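Long-range contacts in IPT/TIG domain-containing protein BACOVA_02650 (Bacteroides ovatus, PDB 5E7G), which binds xyloglucan at the outer surface of the cell, probably before the polysaccharide is imported into the periplasm for degradation: residues 128-133 against 181-186; 103-108 against 188-193; 24-29 against 96-101; 114-119 against 171-176. All blocks are in the same frame, centred on the assembly; numbering follows the deposited sequence.

Contact 1 (128-133 against 181-186); sequences YEVQAV and VECYTS
The carbonyl oxygen of Glu-182 accepts two backbone N-H groups, from Gln-131 (N to O, 2.7 Å) and from Ala-132 (N to O, 3.3 Å). Two residues of strand 130-133 thus face one residue of strand 181-183, a classic beta bulge between antiparallel neighbours in a sheet of an immunoglobulin-like IPT/TIG domain. The nearer donor meets the oxygen head-on, while Ala-132 N comes in at a C=O...N angle of 136°, tilted from the carbonyl plane. A return bond from Glu-182 N to Ala-132 O, 2.8 Å, closes the hydrogen-bonded pair. Beyond CB the Glu-182 chain runs extended, bringing OE2 beside the Ala-132 methyl and leaving the carboxylate to a salt bridge with Arg-146. On the other face, CG2 of Val-130 rests against both SG of Cys-183 and CG1 of Val-181. Beyond the bulge, Tyr-184 N makes a weak bond to Glu-129 O. Here the Gln-131 amide, steeply inclined to the Tyr-184 ring, sets NE2 3.4 Å from Tyr-184 CA, and the Tyr-184 hydroxyl is hydrogen-bonded to Asp-23. Thr-185 OG1, hydrogen-bonded to Ser-100 O, also takes a water that donates to it and to Glu-129 OE2, 2.5 Å from each oxygen.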
loop_
_atom_site.group_PDB
_atom_site.type_symbol
_atom_site.label_atom_id
_atom_site.label_comp_id
_atom_site.label_asym_id
_atom_site.label_seq_id
_atom_site.Cartn_x
_atom_site.Cartn_y
_atom_site.Cartn_z
ATOM N N TYR A 128 -21.348 -12.676 17.341
ATOM C CA TYR A 128 -22.316 -13.235 18.269
ATOM C C TYR A 128 -22.159 -14.744 18.333
ATOM O O TYR A 128 -21.903 -15.385 17.312
ATOM C CB TYR A 128 -23.750 -12.892 17.835
ATOM C CG TYR A 128 -24.014 -11.417 17.611
ATOM C CD1 TYR A 128 -23.991 -10.520 18.670
ATOM C CD2 TYR A 128 -24.313 -10.927 16.345
ATOM C CE1 TYR A 128 -24.240 -9.176 18.476
ATOM C CE2 TYR A 128 -24.569 -9.577 16.141
ATOM C CZ TYR A 128 -24.530 -8.711 17.214
ATOM O OH TYR A 128 -24.777 -7.373 17.028
ATOM N N GLU A 129 -22.312 -15.309 19.524
ATOM C CA GLU A 129 -22.453 -16.755 19.658
ATOM C C GLU A 129 -21.231 -17.507 19.122
ATOM O O GLU A 129 -21.359 -18.570 18.513
ATOM C CB GLU A 129 -23.725 -17.216 18.931
ATOM C CG GLU A 129 -24.985 -16.461 19.377
ATOM C CD GLU A 129 -26.176 -16.668 18.457
ATOM O OE1 GLU A 129 -27.303 -16.831 18.970
ATOM O OE2 GLU A 129 -25.992 -16.648 17.224
ATOM N N VAL A 130 -20.049 -16.942 19.347
ATOM C CA VAL A 130 -18.797 -17.595 18.975
ATOM C C VAL A 130 -18.696 -18.962 19.646
ATOM O O VAL A 130 -18.697 -19.065 20.871
ATOM C CB VAL A 130 -17.574 -16.729 19.368
ATOM C CG1 VAL A 130 -16.261 -17.459 19.080
ATOM C CG2 VAL A 130 -17.616 -15.399 18.634
ATOM N N GLN A 131 -18.617 -20.008 18.833
ATOM C CA GLN A 131 -18.491 -21.370 19.341
ATOM C C GLN A 131 -17.022 -21.785 19.445
ATOM O O GLN A 131 -16.573 -22.258 20.491
ATOM C CB GLN A 131 -19.257 -22.338 18.437
ATOM C CG GLN A 131 -20.759 -22.083 18.409
ATOM C CD GLN A 131 -21.472 -22.895 17.349
ATOM O OE1 GLN A 131 -20.841 -23.463 16.455
ATOM N NE2 GLN A 131 -22.797 -22.951 17.440
ATOM N N ALA A 132 -16.279 -21.596 18.358
ATOM C CA ALA A 132 -14.870 -21.972 18.306
ATOM C C ALA A 132 -14.056 -20.987 17.469
ATOM O O ALA A 132 -14.601 -20.245 16.649
ATOM C CB ALA A 132 -14.728 -23.378 17.747
ATOM N N VAL A 133 -12.747 -20.982 17.698
ATOM C CA VAL A 133 -11.817 -20.233 16.861
ATOM C C VAL A 133 -10.613 -21.112 16.542
ATOM O O VAL A 133 -10.018 -21.699 17.445
ATOM C CB VAL A 133 -11.335 -18.938 17.536
ATOM C CG1 VAL A 133 -10.521 -18.108 16.556
ATOM C CG2 VAL A 133 -12.516 -18.134 18.057
ATOM N N VAL A 181 -13.410 -17.826 12.564
ATOM C CA VAL A 181 -14.288 -17.581 13.697
ATOM C C VAL A 181 -15.581 -18.328 13.432
ATOM O O VAL A 181 -16.307 -18.022 12.488
ATOM C CB VAL A 181 -14.560 -16.080 13.912
ATOM C CG1 VAL A 181 -15.611 -15.861 15.005
ATOM C CG2 VAL A 181 -13.268 -15.364 14.275
ATOM N N GLU A 182 -15.847 -19.323 14.271
ATOM C CA GLU A 182 -16.993 -20.204 14.105
ATOM C C GLU A 182 -18.149 -19.755 14.997
ATOM O O GLU A 182 -18.052 -19.818 16.225
ATOM C CB GLU A 182 -16.586 -21.641 14.429
ATOM C CG GLU A 182 -17.429 -22.708 13.777
ATOM C CD GLU A 182 -16.742 -24.059 13.797
ATOM O OE1 GLU A 182 -16.530 -24.638 12.709
ATOM O OE2 GLU A 182 -16.402 -24.537 14.900
ATOM N N CYS A 183 -19.229 -19.291 14.374
ATOM C CA CYS A 183 -20.415 -18.841 15.103
ATOM C C CYS A 183 -21.600 -19.754 14.818
ATOM O O CYS A 183 -21.549 -20.586 13.912
ATOM C CB CYS A 183 -20.761 -17.396 14.735
ATOM S SG CYS A 183 -19.526 -16.185 15.248
ATOM N N TYR A 184 -22.660 -19.594 15.605
ATOM C CA TYR A 184 -23.886 -20.371 15.438
ATOM C C TYR A 184 -24.467 -20.184 14.039
ATOM O O TYR A 184 -24.813 -21.156 13.369
ATOM C CB TYR A 184 -24.913 -19.960 16.498
ATOM C CG TYR A 184 -26.193 -20.770 16.506
ATOM C CD1 TYR A 184 -27.191 -20.541 15.566
ATOM C CD2 TYR A 184 -26.414 -21.742 17.473
ATOM C CE1 TYR A 184 -28.366 -21.271 15.573
ATOM C CE2 TYR A 184 -27.588 -22.476 17.493
ATOM C CZ TYR A 184 -28.560 -22.236 16.538
ATOM O OH TYR A 184 -29.730 -22.962 16.550
ATOM N N THR A 185 -24.569 -18.931 13.607
ATOM C CA THR A 185 -25.181 -18.603 12.321
ATOM C C THR A 185 -24.342 -19.118 11.159
ATOM O O THR A 185 -24.875 -19.672 10.201
ATOM C CB THR A 185 -25.378 -17.075 12.168
ATOM O OG1 THR A 185 -26.275 -16.603 13.179
ATOM C CG2 THR A 185 -25.956 -16.721 10.798
ATOM N N SER A 186 -23.029 -18.926 11.256
ATOM C CA SER A 186 -22.091 -19.326 10.209
ATOM C C SER A 186 -20.657 -19.071 10.687
ATOM O O SER A 186 -20.430 -18.775 11.858
ATOM C CB SER A 186 -22.363 -18.565 8.907
ATOM O OG SER A 186 -22.208 -17.170 9.096
HETATM O O HOH W 1 -24.268 -16.783 15.168
HETATM O O HOH W 2 -27.582 -16.887 15.342
#

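Contact 2 (103-108 against 188-193); sequences PYITRI and AVTEFK. With SO4 (sulfate ion), chain E.
The methyl of Ala-188 sits against Ile-105, its CB 3.7 Å from CG1 of the isoleucine, and the same CB also meets Pro-103 CB at 4.1 Å. From CG1 the isoleucine reaches on to place CD1 over the backbone carbonyl of Ala-188, while its other branch, CG2, meets CB and CG2 of Thr-190 where the two side chains cross at about a right angle. Thr-190 has its methyl wedged between its own N and carbonyl carbon, with OG1 anti to the N (chi1 -167°). That rotation presents CG2 to both isoleucines, 3.7 Å from Ile-105 CG2 and 3.8 Å from Ile-108 CD1. The tip of Ile-108 ends at the edge of the Phe-192 ring, where CD1 to CD1 is 3.8 Å. No hydrogen bond joins the two strands, which run 21° from parallel in the two facing sheets of an IPT/TIG beta-sandwich, so the contact is sheet-to-sheet core packing. An alanine in place of Ile-105 would probably open a gap between the sheets and take away one of the neighbours of the Ala-188 and Thr-190 methyls. Each strand is held from its own sheet: Tyr-104 pairs with Gly-125, and Thr-106 and Arg-107 both face Ile-123 in a classic bulge, while Ala-188 and Thr-190 bond to Val-181 and Leu-179. Outside the sandwich, Arg-107 NH2 donates to sulfate O4 at 3.3 Å, an ion probably from the crystallisation liquor that Ser-109 also binds.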
loop_
_atom_site.group_PDB
_atom_site.type_symbol
_atom_site.label_atom_id
_atom_site.label_comp_id
_atom_site.label_asym_id
_atom_site.label_seq_id
_atom_site.Cartn_x
_atom_site.Cartn_y
_atom_site.Cartn_z
ATOM N N PRO A 103 -21.287 -13.485 11.025
ATOM C CA PRO A 103 -20.035 -12.807 11.372
ATOM C C PRO A 103 -19.194 -12.482 10.145
ATOM O O PRO A 103 -19.325 -13.154 9.124
ATOM C CB PRO A 103 -19.327 -13.827 12.257
ATOM C CG PRO A 103 -19.791 -15.137 11.731
ATOM C CD PRO A 103 -21.227 -14.923 11.344
ATOM N N TYR A 104 -18.353 -11.458 10.247
ATOM C CA TYR A 104 -17.374 -11.164 9.210
ATOM C C TYR A 104 -16.089 -10.731 9.884
ATOM O O TYR A 104 -16.108 -10.260 11.022
ATOM C CB TYR A 104 -17.873 -10.079 8.248
ATOM C CG TYR A 104 -18.020 -8.708 8.875
ATOM C CD1 TYR A 104 -16.954 -7.817 8.905
ATOM C CD2 TYR A 104 -19.229 -8.300 9.426
ATOM C CE1 TYR A 104 -17.084 -6.560 9.475
ATOM C CE2 TYR A 104 -19.370 -7.050 9.997
ATOM C CZ TYR A 104 -18.295 -6.182 10.023
ATOM O OH TYR A 104 -18.434 -4.934 10.597
ATOM N N ILE A 105 -14.973 -10.920 9.182
ATOM C CA ILE A 105 -13.665 -10.488 9.662
ATOM C C ILE A 105 -13.077 -9.477 8.693
ATOM O O ILE A 105 -12.963 -9.733 7.494
ATOM C CB ILE A 105 -12.684 -11.668 9.829
ATOM C CG1 ILE A 105 -13.243 -12.682 10.832
ATOM C CG2 ILE A 105 -11.315 -11.165 10.292
ATOM C CD1 ILE A 105 -12.507 -14.004 10.833
ATOM N N THR A 106 -12.707 -8.323 9.235
ATOM C CA THR A 106 -12.077 -7.271 8.457
ATOM C C THR A 106 -10.586 -7.547 8.315
ATOM O O THR A 106 -10.068 -7.670 7.206
ATOM C CB THR A 106 -12.290 -5.901 9.114
ATOM O OG1 THR A 106 -13.692 -5.669 9.268
ATOM C CG2 THR A 106 -11.687 -4.797 8.273
ATOM N N ARG A 107 -9.909 -7.662 9.451
ATOM C CA ARG A 107 -8.465 -7.805 9.474
ATOM C C ARG A 107 -8.003 -8.322 10.824
ATOM O O ARG A 107 -8.765 -8.308 11.785
ATOM C CB ARG A 107 -7.794 -6.464 9.183
ATOM C CG ARG A 107 -8.069 -5.411 10.251
ATOM C CD ARG A 107 -7.595 -4.034 9.817
ATOM N NE ARG A 107 -8.018 -2.996 10.755
ATOM C CZ ARG A 107 -7.353 -2.650 11.852
ATOM N NH1 ARG A 107 -6.215 -3.251 12.176
ATOM N NH2 ARG A 107 -7.827 -1.694 12.637
ATOM N N ILE A 108 -6.753 -8.770 10.888
ATOM C CA ILE A 108 -6.129 -9.166 12.147
ATOM C C ILE A 108 -5.165 -8.077 12.578
ATOM O O ILE A 108 -4.316 -7.644 11.801
ATOM C CB ILE A 108 -5.380 -10.508 12.025
ATOM C CG1 ILE A 108 -6.375 -11.638 11.761
ATOM C CG2 ILE A 108 -4.587 -10.808 13.300
ATOM C CD1 ILE A 108 -5.737 -12.925 11.279
ATOM N N ALA A 188 -16.713 -17.164 9.824
ATOM C CA ALA A 188 -15.998 -16.119 9.097
ATOM C C ALA A 188 -14.534 -16.513 8.935
ATOM O O ALA A 188 -13.956 -17.141 9.823
ATOM C CB ALA A 188 -16.117 -14.790 9.813
ATOM N N VAL A 189 -13.950 -16.138 7.802
ATOM C CA VAL A 189 -12.604 -16.564 7.436
ATOM C C VAL A 189 -11.763 -15.381 6.980
ATOM O O VAL A 189 -12.263 -14.466 6.326
ATOM C CB VAL A 189 -12.642 -17.618 6.305
ATOM C CG1 VAL A 189 -11.240 -18.148 6.011
ATOM C CG2 VAL A 189 -13.569 -18.765 6.678
ATOM N N THR A 190 -10.484 -15.405 7.340
ATOM C CA THR A 190 -9.527 -14.418 6.858
ATOM C C THR A 190 -8.161 -15.074 6.734
ATOM O O THR A 190 -7.910 -16.099 7.364
ATOM C CB THR A 190 -9.441 -13.193 7.790
ATOM O OG1 THR A 190 -8.729 -12.138 7.133
ATOM C CG2 THR A 190 -8.750 -13.551 9.122
ATOM N N GLU A 191 -7.285 -14.493 5.921
ATOM C CA GLU A 191 -5.939 -15.027 5.764
ATOM C C GLU A 191 -5.146 -14.815 7.037
ATOM O O GLU A 191 -5.286 -13.783 7.687
ATOM C CB GLU A 191 -5.214 -14.367 4.594
ATOM C CG GLU A 191 -5.705 -14.822 3.231
ATOM C CD GLU A 191 -4.797 -14.384 2.095
ATOM O OE1 GLU A 191 -3.682 -13.885 2.365
ATOM O OE2 GLU A 191 -5.207 -14.545 0.926
ATOM N N PHE A 192 -4.326 -15.801 7.384
ATOM C CA PHE A 192 -3.444 -15.709 8.543
ATOM C C PHE A 192 -2.008 -16.029 8.162
ATOM O O PHE A 192 -1.727 -17.057 7.548
ATOM C CB PHE A 192 -3.896 -16.655 9.652
ATOM C CG PHE A 192 -3.011 -16.625 10.866
ATOM C CD1 PHE A 192 -3.268 -15.749 11.910
ATOM C CD2 PHE A 192 -1.914 -17.469 10.963
ATOM C CE1 PHE A 192 -2.446 -15.719 13.032
ATOM C CE2 PHE A 192 -1.094 -17.442 12.079
ATOM C CZ PHE A 192 -1.361 -16.565 13.112
ATOM N N LYS A 193 -1.105 -15.139 8.541
ATOM C CA LYS A 193 0.321 -15.346 8.346
ATOM C C LYS A 193 1.036 -14.936 9.619
ATOM O O LYS A 193 0.998 -13.767 9.995
ATOM C CB LYS A 193 0.838 -14.534 7.157
ATOM C CG LYS A 193 0.346 -15.008 5.790
ATOM C CD LYS A 193 0.963 -14.173 4.671
ATOM C CE LYS A 193 0.741 -14.785 3.298
ATOM N NZ LYS A 193 -0.586 -14.436 2.733
HETATM S S SO4 E . -4.550 -1.220 15.102
HETATM O O1 SO4 E . -5.026 -2.374 15.849
HETATM O O2 SO4 E . -3.605 -0.443 15.903
HETATM O O3 SO4 E . -3.841 -1.667 13.903
HETATM O O4 SO4 E . -5.742 -0.433 14.795
#

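Contact 3 (24-29 against 96-101); sequences VNPGTM and MHVLSP
Val-24 lies alongside residues 96-99, and its side chain leads toward Met-96. CB is 4.0 Å from Met-96 CE; CG2, anti to the valine's carbonyl carbon, carries the chain on to 3.5 Å from that same methyl. The methionine chain bends at its thioether (chi3 -58°), which turns CE toward the valine. Two backbone bonds hold the strands in parallel register: Val-24 N donates to His-97 O at 2.9 Å, and Leu-99 N gives a nearly straight bond to Val-24 O at 2.6 Å. Leu-99 turns its CD1 to the amide of Asn-25, 3.8 Å from OD1. Pro-26 rests CG on Val-98 CG1 (3.7 Å) and CD on the Leu-99 carbonyl. An alanine at Pro-26 would probably leave the Val-98 methyl without its ring partner and let the type II turn from Asn-25 to Thr-28 flex. Thr-28 OG1 bonds to Asn-25 O within that turn. The pair forms a small two-stranded parallel sheet, 23-24 with 97-98, in the first IPT/TIG domain, on its side facing the next one; Val-24 and Met-96 both pack on Ile-30 of strand 29-35, and His-97 stacks on Tyr-184 in the loop after strand 178-183.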
loop_
_atom_site.group_PDB
_atom_site.type_symbol
_atom_site.label_atom_id
_atom_site.label_comp_id
_atom_site.label_asym_id
_atom_site.label_seq_id
_atom_site.Cartn_x
_atom_site.Cartn_y
_atom_site.Cartn_z
ATOM N N VAL A 24 -34.712 -19.488 12.882
ATOM C CA VAL A 24 -35.550 -18.530 12.170
ATOM C C VAL A 24 -34.871 -17.173 12.074
ATOM O O VAL A 24 -34.189 -16.745 13.001
ATOM C CB VAL A 24 -36.915 -18.353 12.868
ATOM C CG1 VAL A 24 -37.793 -17.372 12.102
ATOM C CG2 VAL A 24 -37.631 -19.690 12.999
ATOM N N ASN A 25 -35.064 -16.500 10.942
ATOM C CA ASN A 25 -34.549 -15.152 10.748
ATOM C C ASN A 25 -35.566 -14.105 11.201
ATOM O O ASN A 25 -36.776 -14.316 11.079
ATOM C CB ASN A 25 -34.188 -14.912 9.277
ATOM C CG ASN A 25 -32.903 -15.613 8.866
ATOM O OD1 ASN A 25 -31.803 -15.150 9.171
ATOM N ND2 ASN A 25 -33.039 -16.731 8.165
ATOM N N PRO A 26 -35.086 -12.970 11.733
ATOM C CA PRO A 26 -36.022 -11.888 12.046
ATOM C C PRO A 26 -36.803 -11.452 10.810
ATOM O O PRO A 26 -36.241 -11.406 9.716
ATOM C CB PRO A 26 -35.111 -10.766 12.552
ATOM C CG PRO A 26 -33.885 -11.455 13.025
ATOM C CD PRO A 26 -33.708 -12.636 12.127
ATOM N N GLY A 27 -38.087 -11.165 10.976
ATOM C CA GLY A 27 -38.890 -10.650 9.882
ATOM C C GLY A 27 -39.688 -11.717 9.163
ATOM O O GLY A 27 -40.643 -11.391 8.473
ATOM N N THR A 28 -39.310 -12.984 9.319
ATOM C CA THR A 28 -39.998 -14.062 8.613
ATOM C C THR A 28 -41.259 -14.511 9.348
ATOM O O THR A 28 -41.364 -14.391 10.570
ATOM C CB THR A 28 -39.090 -15.291 8.410
ATOM O OG1 THR A 28 -38.894 -15.963 9.656
ATOM C CG2 THR A 28 -37.741 -14.883 7.827
ATOM N N MET A 29 -42.216 -15.024 8.583
ATOM C CA MET A 29 -43.481 -15.511 9.117
ATOM C C MET A 29 -43.324 -16.912 9.685
ATOM O O MET A 29 -42.604 -17.730 9.121
ATOM C CB MET A 29 -44.550 -15.502 8.018
ATOM C CG MET A 29 -45.846 -16.253 8.347
ATOM S SD MET A 29 -47.036 -16.213 6.979
ATOM C CE MET A 29 -47.274 -14.446 6.789
ATOM N N MET A 96 -37.135 -21.844 20.400
ATOM C CA MET A 96 -36.844 -21.512 19.011
ATOM C C MET A 96 -35.721 -20.481 18.977
ATOM O O MET A 96 -35.596 -19.661 19.889
ATOM C CB MET A 96 -38.089 -20.987 18.287
ATOM C CG MET A 96 -38.445 -19.549 18.613
ATOM S SD MET A 96 -39.857 -18.906 17.690
ATOM C CE MET A 96 -39.309 -19.129 16.006
ATOM N N HIS A 97 -34.914 -20.522 17.922
ATOM C CA HIS A 97 -33.710 -19.706 17.840
ATOM C C HIS A 97 -33.808 -18.666 16.736
ATOM O O HIS A 97 -33.759 -19.002 15.553
ATOM C CB HIS A 97 -32.493 -20.598 17.606
ATOM C CG HIS A 97 -31.190 -19.882 17.743
ATOM N ND1 HIS A 97 -30.722 -19.000 16.796
ATOM C CD2 HIS A 97 -30.257 -19.912 18.722
ATOM C CE1 HIS A 97 -29.554 -18.521 17.182
ATOM N NE2 HIS A 97 -29.249 -19.059 18.348
ATOM N N VAL A 98 -33.947 -17.402 17.125
ATOM C CA VAL A 98 -33.942 -16.312 16.162
ATOM C C VAL A 98 -32.483 -15.981 15.820
ATOM O O VAL A 98 -31.694 -15.608 16.696
ATOM C CB VAL A 98 -34.668 -15.064 16.695
ATOM C CG1 VAL A 98 -34.772 -14.009 15.607
ATOM C CG2 VAL A 98 -36.054 -15.425 17.202
ATOM N N LEU A 99 -32.140 -16.123 14.544
ATOM C CA LEU A 99 -30.752 -16.061 14.083
ATOM C C LEU A 99 -30.157 -14.663 14.096
ATOM O O LEU A 99 -30.764 -13.712 13.601
ATOM C CB LEU A 99 -30.649 -16.617 12.663
ATOM C CG LEU A 99 -31.006 -18.090 12.482
ATOM C CD1 LEU A 99 -31.138 -18.409 11.009
ATOM C CD2 LEU A 99 -29.961 -18.972 13.132
ATOM N N SER A 100 -28.955 -14.552 14.652
ATOM C CA SER A 100 -28.198 -13.311 14.584
ATOM C C SER A 100 -27.561 -13.163 13.203
ATOM O O SER A 100 -27.419 -14.144 12.473
ATOM C CB SER A 100 -27.125 -13.281 15.668
ATOM O OG SER A 100 -27.715 -13.181 16.947
ATOM N N PRO A 101 -27.173 -11.932 12.838
ATOM C CA PRO A 101 -26.493 -11.723 11.553
ATOM C C PRO A 101 -25.159 -12.476 11.473
ATOM O O PRO A 101 -24.509 -12.707 12.499
ATOM C CB PRO A 101 -26.264 -10.205 11.509
ATOM C CG PRO A 101 -27.156 -9.627 12.570
ATOM C CD PRO A 101 -27.296 -10.684 13.612
#

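Contact 4 (114-119 against 171-176); sequences IKPGDQ and ANLLEE
Leu-173 carries its CG at an unusual first torsion (chi1 -107°), and with CD1 reaching forward it meets Ile-114, whose CG2 stands anti to its backbone N (chi1 -56°, measured to CG1). The two side chains cross at about a right angle, with Leu-173 CD1 3.7 Å from Ile-114 CG2. The same methyl lies beside the Ile-114 carbonyl oxygen and extends over the ring of Pro-116, where CD is 4.2 Å from CD1. Pro-116 in turn lays CB 3.8 Å from Ala-171 CA and sets CG near the backbone N of Asn-172. The loop joining strands 104-109 and 119-125 thereby packs on the one joining 164-168 to 178-183, at one end of the IPT/TIG sandwich. A type II turn from Lys-115 to Asp-118 shapes the first loop, with Asp-118 N bonded to Lys-115 O at 2.8 Å. The Asp-118 carboxylate doubles back: OD2 accepts Lys-115 N at 2.6 Å, the donor lying well out of the carboxylate plane. Ile-114 and Leu-173 both also pack on Phe-192. With no hydrogen bond passing between the two loops, their attachment here rests on apolar packing, while the Asp-118 carboxylate bonds within its own turn, and Gly-117 and Asp-118 also bond to Ala-169.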
loop_
_atom_site.group_PDB
_atom_site.type_symbol
_atom_site.label_atom_id
_atom_site.label_comp_id
_atom_site.label_asym_id
_atom_site.label_seq_id
_atom_site.Cartn_x
_atom_site.Cartn_y
_atom_site.Cartn_z
ATOM N N ILE A 114 4.285 -13.168 14.996
ATOM C CA ILE A 114 3.481 -13.728 16.074
ATOM C C ILE A 114 4.121 -15.006 16.599
ATOM O O ILE A 114 4.241 -15.993 15.873
ATOM C CB ILE A 114 2.048 -14.047 15.624
ATOM C CG1 ILE A 114 1.370 -12.805 15.034
ATOM C CG2 ILE A 114 1.238 -14.578 16.806
ATOM C CD1 ILE A 114 0.100 -13.119 14.263
ATOM N N LYS A 115 4.521 -14.979 17.867
ATOM C CA LYS A 115 5.078 -16.152 18.527
ATOM C C LYS A 115 4.009 -16.801 19.410
ATOM O O LYS A 115 3.123 -16.107 19.915
ATOM C CB LYS A 115 6.298 -15.765 19.361
ATOM C CG LYS A 115 7.398 -15.097 18.553
ATOM C CD LYS A 115 8.603 -14.770 19.421
ATOM C CE LYS A 115 9.814 -14.373 18.579
ATOM N NZ LYS A 115 11.073 -14.351 19.386
ATOM N N PRO A 116 4.076 -18.131 19.587
ATOM C CA PRO A 116 3.111 -18.811 20.461
ATOM C C PRO A 116 2.967 -18.132 21.813
ATOM O O PRO A 116 3.968 -17.871 22.479
ATOM C CB PRO A 116 3.705 -20.206 20.606
ATOM C CG PRO A 116 4.387 -20.434 19.301
ATOM C CD PRO A 116 4.971 -19.096 18.921
ATOM N N GLY A 117 1.728 -17.824 22.191
ATOM C CA GLY A 117 1.457 -17.147 23.445
ATOM C C GLY A 117 1.267 -15.650 23.290
ATOM O O GLY A 117 0.804 -14.976 24.213
ATOM N N ASP A 118 1.630 -15.120 22.128
ATOM C CA ASP A 118 1.449 -13.699 21.866
ATOM C C ASP A 118 -0.031 -13.400 21.711
ATOM O O ASP A 118 -0.810 -14.259 21.291
ATOM C CB ASP A 118 2.211 -13.257 20.613
ATOM C CG ASP A 118 3.718 -13.286 20.799
ATOM O OD1 ASP A 118 4.184 -13.422 21.950
ATOM O OD2 ASP A 118 4.438 -13.158 19.785
ATOM N N GLN A 119 -0.410 -12.180 22.069
ATOM C CA GLN A 119 -1.780 -11.725 21.898
ATOM C C GLN A 119 -1.960 -11.076 20.532
ATOM O O GLN A 119 -1.110 -10.303 20.080
ATOM C CB GLN A 119 -2.169 -10.738 23.000
ATOM C CG GLN A 119 -3.250 -11.256 23.947
ATOM C CD GLN A 119 -3.887 -10.151 24.777
ATOM O OE1 GLN A 119 -3.819 -8.972 24.425
ATOM N NE2 GLN A 119 -4.518 -10.532 25.882
ATOM N N ALA A 171 0.592 -22.995 20.417
ATOM C CA ALA A 171 1.927 -23.537 20.182
ATOM C C ALA A 171 1.976 -24.157 18.796
ATOM O O ALA A 171 0.943 -24.564 18.262
ATOM C CB ALA A 171 2.283 -24.566 21.236
ATOM N N ASN A 172 3.169 -24.224 18.215
ATOM C CA ASN A 172 3.342 -24.849 16.908
ATOM C C ASN A 172 2.540 -24.100 15.839
ATOM O O ASN A 172 1.813 -24.710 15.049
ATOM C CB ASN A 172 2.918 -26.322 16.976
ATOM C CG ASN A 172 3.488 -27.152 15.842
ATOM O OD1 ASN A 172 4.675 -27.063 15.525
ATOM N ND2 ASN A 172 2.639 -27.968 15.222
ATOM N N LEU A 173 2.684 -22.778 15.829
ATOM C CA LEU A 173 1.874 -21.895 14.986
ATOM C C LEU A 173 1.919 -22.229 13.504
ATOM O O LEU A 173 2.983 -22.519 12.957
ATOM C CB LEU A 173 2.326 -20.445 15.161
ATOM C CG LEU A 173 1.407 -19.518 15.954
ATOM C CD1 LEU A 173 2.045 -18.146 16.060
ATOM C CD2 LEU A 173 0.024 -19.411 15.319
ATOM N N LEU A 174 0.758 -22.176 12.853
ATOM C CA LEU A 174 0.712 -22.213 11.397
ATOM C C LEU A 174 1.497 -21.041 10.852
ATOM O O LEU A 174 1.346 -19.916 11.326
ATOM C CB LEU A 174 -0.728 -22.150 10.878
ATOM C CG LEU A 174 -1.473 -23.472 10.689
ATOM C CD1 LEU A 174 -2.868 -23.216 10.131
ATOM C CD2 LEU A 174 -0.702 -24.415 9.768
ATOM N N GLU A 175 2.336 -21.302 9.855
ATOM C CA GLU A 175 3.101 -20.239 9.221
ATOM C C GLU A 175 2.178 -19.444 8.299
ATOM O O GLU A 175 2.166 -18.211 8.324
ATOM C CB GLU A 175 4.288 -20.803 8.438
ATOM C CG GLU A 175 5.390 -19.779 8.169
ATOM C CD GLU A 175 6.307 -20.179 7.020
ATOM O OE1 GLU A 175 6.431 -21.393 6.746
ATOM O OE2 GLU A 175 6.902 -19.277 6.390
ATOM N N GLU A 176 1.404 -20.162 7.495
ATOM C CA GLU A 176 0.469 -19.541 6.572
ATOM C C GLU A 176 -0.818 -20.347 6.471
ATOM O O GLU A 176 -0.815 -21.572 6.607
ATOM C CB GLU A 176 1.090 -19.392 5.181
ATOM C CG GLU A 176 2.284 -18.455 5.129
ATOM C CD GLU A 176 2.703 -18.110 3.705
ATOM O OE1 GLU A 176 1.987 -18.489 2.749
ATOM O OE2 GLU A 176 3.756 -17.457 3.544
#

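Along the chain contact 3 closes first; contact 2 then opens, with contacts 1 and 4 nested inside it and crossing each other. Contacts 1, 2 and 4 belong to one IPT/TIG sandwich: strands 178-183 and 187-193, neighbours in one sheet, connect contact 1 to contact 2 (centres about 13 Å apart), and Phe-192 connects contact 2 to contact 4 (centres about 16 Å apart). Contact 3 belongs to the preceding domain, its centre about 16 Å from that of contact 1 and about 37 Å from that of contact 4. It touches contact 1 through the Thr-185 to Ser-100 hydrogen bond and the packing of Tyr-184 on His-97, tying successive domains together within an elongated chain whose glycan pocket lies in the C-terminal domain.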